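Local coordinates for protein diaminobutyrate-pyruvate transaminase and L-2,4-diaminobutyrate decarboxylase (Vibrio parahaemolyticus, PDB 2QMA) that probably uses pyridoxal 5'-phosphate to decarboxylate L-2,4-diaminobutyrate in this C-terminal domain of a longer protein that probably also acts as a transaminase, at residues Arg204-Lys209 / Met230-Asn235; Met240-Leu245 / Leu277-Asp282. All coordinates share one frame; numbering follows the deposited sequence.

Interaction 1. Residues Arg204-Lys209 / Met230-Asn235; sequences RIVCSK and MTVDAN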
loop_
_atom_site.group_PDB
_atom_site.type_symbol
_atom_site.label_atom_id
_atom_site.label_comp_id
_atom_site.label_asym_id
_atom_site.label_seq_id
_atom_site.Cartn_x
_atom_site.Cartn_y
_atom_site.Cartn_z
ATOM N N ARG A 204 -17.150 22.709 -2.673
ATOM C CA ARG A 204 -15.864 23.179 -3.188
ATOM C C ARG A 204 -14.752 22.944 -2.167
ATOM O O ARG A 204 -14.936 23.191 -0.967
ATOM C CB ARG A 204 -15.891 24.678 -3.546
ATOM C CG ARG A 204 -16.750 25.048 -4.775
ATOM C CD ARG A 204 -16.220 24.420 -6.069
ATOM N NE ARG A 204 -16.999 24.869 -7.242
ATOM C CZ ARG A 204 -18.112 24.279 -7.648
ATOM N NH1 ARG A 204 -18.573 23.245 -6.951
ATOM N NH2 ARG A 204 -18.776 24.719 -8.741
ATOM N N ILE A 205 -13.606 22.496 -2.679
ATOM C CA ILE A 205 -12.397 22.349 -1.892
ATOM C C ILE A 205 -11.451 23.487 -2.324
ATOM O O ILE A 205 -11.156 23.684 -3.521
ATOM C CB ILE A 205 -11.705 21.030 -2.191
ATOM C CG1 ILE A 205 -12.635 19.832 -1.923
ATOM C CG2 ILE A 205 -10.308 20.961 -1.482
ATOM C CD1 ILE A 205 -12.202 18.527 -2.680
ATOM N N VAL A 206 -11.003 24.250 -1.344
ATOM C CA VAL A 206 -10.138 25.382 -1.597
ATOM C C VAL A 206 -8.673 24.936 -1.413
ATOM O O VAL A 206 -8.325 24.276 -0.415
ATOM C CB VAL A 206 -10.476 26.569 -0.601
ATOM C CG1 VAL A 206 -9.533 27.749 -0.877
ATOM C CG2 VAL A 206 -11.943 26.961 -0.651
ATOM N N CYS A 207 -7.828 25.234 -2.393
ATOM C CA CYS A 207 -6.391 24.962 -2.278
ATOM C C CYS A 207 -5.592 26.005 -3.076
ATOM O O CYS A 207 -6.170 26.871 -3.728
ATOM C CB CYS A 207 -6.072 23.535 -2.745
ATOM S SG CYS A 207 -6.366 23.266 -4.465
ATOM N N SER A 208 -4.275 25.942 -2.992
ATOM C CA SER A 208 -3.444 26.912 -3.703
ATOM C C SER A 208 -3.095 26.320 -5.055
ATOM O O SER A 208 -3.235 25.114 -5.276
ATOM C CB SER A 208 -2.209 27.294 -2.908
ATOM O OG SER A 208 -1.150 26.393 -3.103
ATOM N N LYS A 209 -2.642 27.171 -5.969
ATOM C CA LYS A 209 -2.107 26.709 -7.243
ATOM C C LYS A 209 -0.899 25.768 -7.107
ATOM O O LYS A 209 -0.584 25.012 -8.042
ATOM C CB LYS A 209 -1.795 27.914 -8.142
ATOM C CG LYS A 209 -3.028 28.831 -8.332
ATOM C CD LYS A 209 -3.212 29.267 -9.776
ATOM C CE LYS A 209 -4.047 28.219 -10.541
ATOM N NZ LYS A 209 -4.351 28.637 -11.966
HETATM N N MSE A 230 -11.331 24.675 -6.010
HETATM C CA MSE A 230 -11.288 26.122 -6.165
HETATM C C MSE A 230 -9.870 26.549 -5.821
HETATM O O MSE A 230 -9.437 26.413 -4.675
HETATM C CB MSE A 230 -12.229 26.689 -5.105
HETATM C CG MSE A 230 -13.194 27.632 -5.586
HETATM SE SE MSE A 230 -14.291 28.049 -4.015
HETATM C CE MSE A 230 -14.208 29.799 -4.533
ATOM N N THR A 231 -9.111 27.033 -6.794
ATOM C CA THR A 231 -7.722 27.326 -6.496
ATOM C C THR A 231 -7.557 28.807 -6.115
ATOM O O THR A 231 -8.303 29.687 -6.570
ATOM C CB THR A 231 -6.752 26.940 -7.623
ATOM O OG1 THR A 231 -6.936 27.854 -8.710
ATOM C CG2 THR A 231 -6.964 25.485 -8.113
ATOM N N VAL A 232 -6.606 29.070 -5.240
ATOM C CA VAL A 232 -6.276 30.429 -4.833
ATOM C C VAL A 232 -4.858 30.710 -5.320
ATOM O O VAL A 232 -4.003 29.821 -5.292
ATOM C CB VAL A 232 -6.340 30.569 -3.281
ATOM C CG1 VAL A 232 -6.065 32.004 -2.832
ATOM C CG2 VAL A 232 -7.712 30.106 -2.767
ATOM N N ASP A 233 -4.589 31.951 -5.723
ATOM C CA ASP A 233 -3.260 32.318 -6.190
ATOM C C ASP A 233 -2.209 32.001 -5.142
ATOM O O ASP A 233 -2.489 32.069 -3.938
ATOM C CB ASP A 233 -3.213 33.810 -6.495
ATOM C CG ASP A 233 -4.039 34.185 -7.717
ATOM O OD1 ASP A 233 -4.390 33.270 -8.495
ATOM O OD2 ASP A 233 -4.333 35.391 -7.894
ATOM N N ALA A 234 -1.032 31.611 -5.618
ATOM C CA ALA A 234 0.146 31.425 -4.807
ATOM C C ALA A 234 1.074 32.657 -4.905
ATOM O O ALA A 234 1.159 33.340 -5.947
ATOM C CB ALA A 234 0.889 30.150 -5.208
ATOM N N ASN A 235 1.736 32.950 -3.804
ATOM C CA ASN A 235 2.811 33.904 -3.820
ATOM C C ASN A 235 3.953 33.347 -4.671
ATOM O O ASN A 235 3.955 32.158 -5.018
ATOM C CB ASN A 235 3.246 34.153 -2.392
ATOM C CG ASN A 235 2.141 34.751 -1.568
ATOM O OD1 ASN A 235 1.649 35.820 -1.890
ATOM N ND2 ASN A 235 1.739 34.072 -0.511
#
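Val206, Cys207 and Ser208 pair with Met230, Thr231 and Val232 as neighbouring parallel strands of a beta-alpha-beta unit, in which helix 214-221 links strand 203-208 to strand 229-232, one of the two outermost strands of the mixed sheet within this chain. Four backbone hydrogen bonds hold the register. Met230 N gives a nearly straight bond to Ile205 O (2.7 Å, 177° at the hydrogen), and Cys207 N reaches Met230 O at 3.0 Å. Beyond them Val232 N bonds to Cys207 O at 2.7 Å, while Lys209 N closes the ladder on Val232 O.

On one face of the sheet, Val206 CG1 meets Val232 CG2 at 3.5 Å. Met230 (selenomethionine) lays its SE against Arg204 CB at 3.8 Å, the two side chains crossing at about a right angle. At the strand end, bends at chi2 (-136°) and chi3 (87°) fold the Lys209 chain back over residues 230-232, bringing its CE to 3.4 Å from Thr231 OG1.

Farther out, helix 245-254 covers the valine face, with Leu245 on both valines and Val248 and Ala252 on Met230. Cys207 and Thr231 point to the other face, where Val215 of helix 214-221 packs on Cys207. Past the ladder, Ser208 OG is hydrogen-bonded to Lys210 N.

Interaction 2. Residues Met240-Leu245 / Leu277-Asp282; sequences MDITKL and LDFIAD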
loop_
_atom_site.group_PDB
_atom_site.type_symbol
_atom_site.label_atom_id
_atom_site.label_comp_id
_atom_site.label_asym_id
_atom_site.label_seq_id
_atom_site.Cartn_x
_atom_site.Cartn_y
_atom_site.Cartn_z
HETATM N N MSE A 240 0.433 29.838 -0.339
HETATM C CA MSE A 240 -0.901 30.318 -0.726
HETATM C C MSE A 240 -0.978 31.840 -0.474
HETATM O O MSE A 240 -0.560 32.316 0.606
HETATM C CB MSE A 240 -1.979 29.627 0.134
HETATM C CG MSE A 240 -3.383 29.895 -0.390
HETATM SE SE MSE A 240 -4.719 29.237 0.837
HETATM C CE MSE A 240 -4.648 27.364 0.466
ATOM N N ASP A 241 -1.494 32.608 -1.453
ATOM C CA ASP A 241 -1.740 34.054 -1.208
ATOM C C ASP A 241 -2.967 34.287 -0.314
ATOM O O ASP A 241 -4.111 34.288 -0.811
ATOM C CB ASP A 241 -1.867 34.879 -2.525
ATOM C CG ASP A 241 -1.843 36.403 -2.271
ATOM O OD1 ASP A 241 -1.994 36.844 -1.109
ATOM O OD2 ASP A 241 -1.662 37.159 -3.242
ATOM N N ILE A 242 -2.767 34.551 0.986
ATOM C CA ILE A 242 -3.935 34.712 1.902
ATOM C C ILE A 242 -4.629 36.083 1.783
ATOM O O ILE A 242 -5.691 36.275 2.348
ATOM C CB ILE A 242 -3.583 34.387 3.405
ATOM C CG1 ILE A 242 -2.718 35.518 4.033
ATOM C CG2 ILE A 242 -2.892 33.020 3.468
ATOM C CD1 ILE A 242 -2.526 35.473 5.595
ATOM N N THR A 243 -4.035 36.989 0.992
ATOM C CA THR A 243 -4.571 38.327 0.693
ATOM C C THR A 243 -6.017 38.331 0.249
ATOM O O THR A 243 -6.791 39.127 0.718
ATOM C CB THR A 243 -3.736 39.075 -0.417
ATOM O OG1 THR A 243 -2.365 39.120 -0.021
ATOM C CG2 THR A 243 -4.203 40.478 -0.541
ATOM N N LYS A 244 -6.390 37.459 -0.669
ATOM C CA LYS A 244 -7.800 37.455 -1.110
ATOM C C LYS A 244 -8.580 36.187 -0.731
ATOM O O LYS A 244 -9.615 35.896 -1.320
ATOM C CB LYS A 244 -7.876 37.728 -2.628
ATOM C CG LYS A 244 -7.085 38.962 -3.076
ATOM C CD LYS A 244 -7.529 40.246 -2.338
ATOM C CE LYS A 244 -6.921 41.508 -2.946
ATOM N NZ LYS A 244 -7.480 42.722 -2.284
ATOM N N LEU A 245 -8.092 35.442 0.258
ATOM C CA LEU A 245 -8.607 34.139 0.504
ATOM C C LEU A 245 -9.995 34.343 1.081
ATOM O O LEU A 245 -10.949 33.711 0.624
ATOM C CB LEU A 245 -7.684 33.346 1.443
ATOM C CG LEU A 245 -8.239 32.058 2.093
ATOM C CD1 LEU A 245 -8.737 31.040 1.004
ATOM C CD2 LEU A 245 -7.218 31.407 3.040
ATOM N N LEU A 277 -0.672 28.061 7.876
ATOM C CA LEU A 277 -1.621 27.083 8.364
ATOM C C LEU A 277 -2.520 27.684 9.449
ATOM O O LEU A 277 -3.673 27.342 9.554
ATOM C CB LEU A 277 -0.858 25.880 8.921
ATOM C CG LEU A 277 -0.031 25.011 7.974
ATOM C CD1 LEU A 277 0.446 23.671 8.716
ATOM C CD2 LEU A 277 -0.796 24.750 6.648
ATOM N N ASP A 278 -1.976 28.576 10.270
ATOM C CA ASP A 278 -2.793 29.218 11.303
ATOM C C ASP A 278 -3.899 30.097 10.735
ATOM O O ASP A 278 -5.021 30.077 11.192
ATOM C CB ASP A 278 -1.892 30.021 12.247
ATOM C CG ASP A 278 -2.493 30.154 13.613
ATOM O OD1 ASP A 278 -2.866 29.135 14.218
ATOM O OD2 ASP A 278 -2.578 31.275 14.095
ATOM N N PHE A 279 -3.583 30.886 9.725
ATOM C CA PHE A 279 -4.647 31.690 9.069
ATOM C C PHE A 279 -5.672 30.832 8.318
ATOM O O PHE A 279 -6.877 31.126 8.336
ATOM C CB PHE A 279 -4.051 32.711 8.094
ATOM C CG PHE A 279 -5.063 33.634 7.528
ATOM C CD1 PHE A 279 -5.469 34.752 8.243
ATOM C CD2 PHE A 279 -5.639 33.383 6.284
ATOM C CE1 PHE A 279 -6.437 35.633 7.706
ATOM C CE2 PHE A 279 -6.574 34.232 5.750
ATOM C CZ PHE A 279 -6.979 35.384 6.466
ATOM N N ILE A 280 -5.196 29.763 7.691
ATOM C CA ILE A 280 -6.096 28.839 6.999
ATOM C C ILE A 280 -7.042 28.245 8.066
ATOM O O ILE A 280 -8.251 28.126 7.845
ATOM C CB ILE A 280 -5.315 27.791 6.260
ATOM C CG1 ILE A 280 -4.604 28.471 5.075
ATOM C CG2 ILE A 280 -6.250 26.673 5.712
ATOM C CD1 ILE A 280 -3.638 27.567 4.303
ATOM N N ALA A 281 -6.494 27.931 9.237
ATOM C CA ALA A 281 -7.296 27.350 10.320
ATOM C C ALA A 281 -8.336 28.361 10.769
ATOM O O ALA A 281 -9.486 27.999 11.115
ATOM C CB ALA A 281 -6.395 26.851 11.516
ATOM N N ASP A 282 -7.965 29.643 10.770
ATOM C CA ASP A 282 -8.926 30.685 11.159
ATOM C C ASP A 282 -9.990 30.853 10.116
ATOM O O ASP A 282 -11.113 31.159 10.465
ATOM C CB ASP A 282 -8.230 32.026 11.404
ATOM C CG ASP A 282 -7.341 32.006 12.655
ATOM O OD1 ASP A 282 -7.639 31.245 13.612
ATOM O OD2 ASP A 282 -6.369 32.762 12.675
#
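Ile242 and Phe279 meet through a CH-pi contact: Ile242 CD1 lies over one face of the ring, 3.9 Å from its centroid and 20° off the normal. Chi1 of 73° sets Ile242 CG1 between its backbone N and carbonyl carbon, and from there the branch carries CD1 above the ring. Ile242 CB lies over the same face near the rim, 3.7 Å from Phe279 CD2.

The remaining contacts are also apolar. Leu245 CD2 sits at the ring edge, close to its plane, 4.0 Å from Phe279 CE2, so the phenyl group is bounded on a face and an edge by different residues. Met240 (selenomethionine) and Ile280 make an aliphatic contact tip to tip, with Met240 CE 4.0 Å from Ile280 CD1.

Polar interactions shape the loop itself. In an Asx turn, Thr243 N meets Asp241 OD1 from above the carboxylate plane (2.9 Å), and Thr243 OG1 uses the syn lone pair of OD1. Outside the pair, Asp275 OD1 accepts from Met240 N.

Ile262 of strand 258-265 touches both Leu245 and Ile280, placing this apolar layer against the mixed seven-stranded sheet of the large domain, consistent with the fold-type I fold of pyridoxal phosphate enzymes.

Interaction 2 begins in the loop just after the second strand of interaction 1, and the two centres are about 10 Å apart. They touch directly: Asp241 N is 2.7 Å from Asp233 O, a probable hydrogen bond, and Val232 CG1 packs 3.6 Å from Asp241 O. The loop at the start of 240-245 is thereby tied to the exit of strand 229-232. Met240 of interaction 2 makes a further bridge, its side chain touching Ser208 of interaction 1. Both contacts lie away from Lys325, the predicted pyridoxal phosphate attachment site, which is unmodified in this structure. Interaction 1 builds one edge of the mixed sheet, and interaction 2 joins the adjoining loop to helix 277-287.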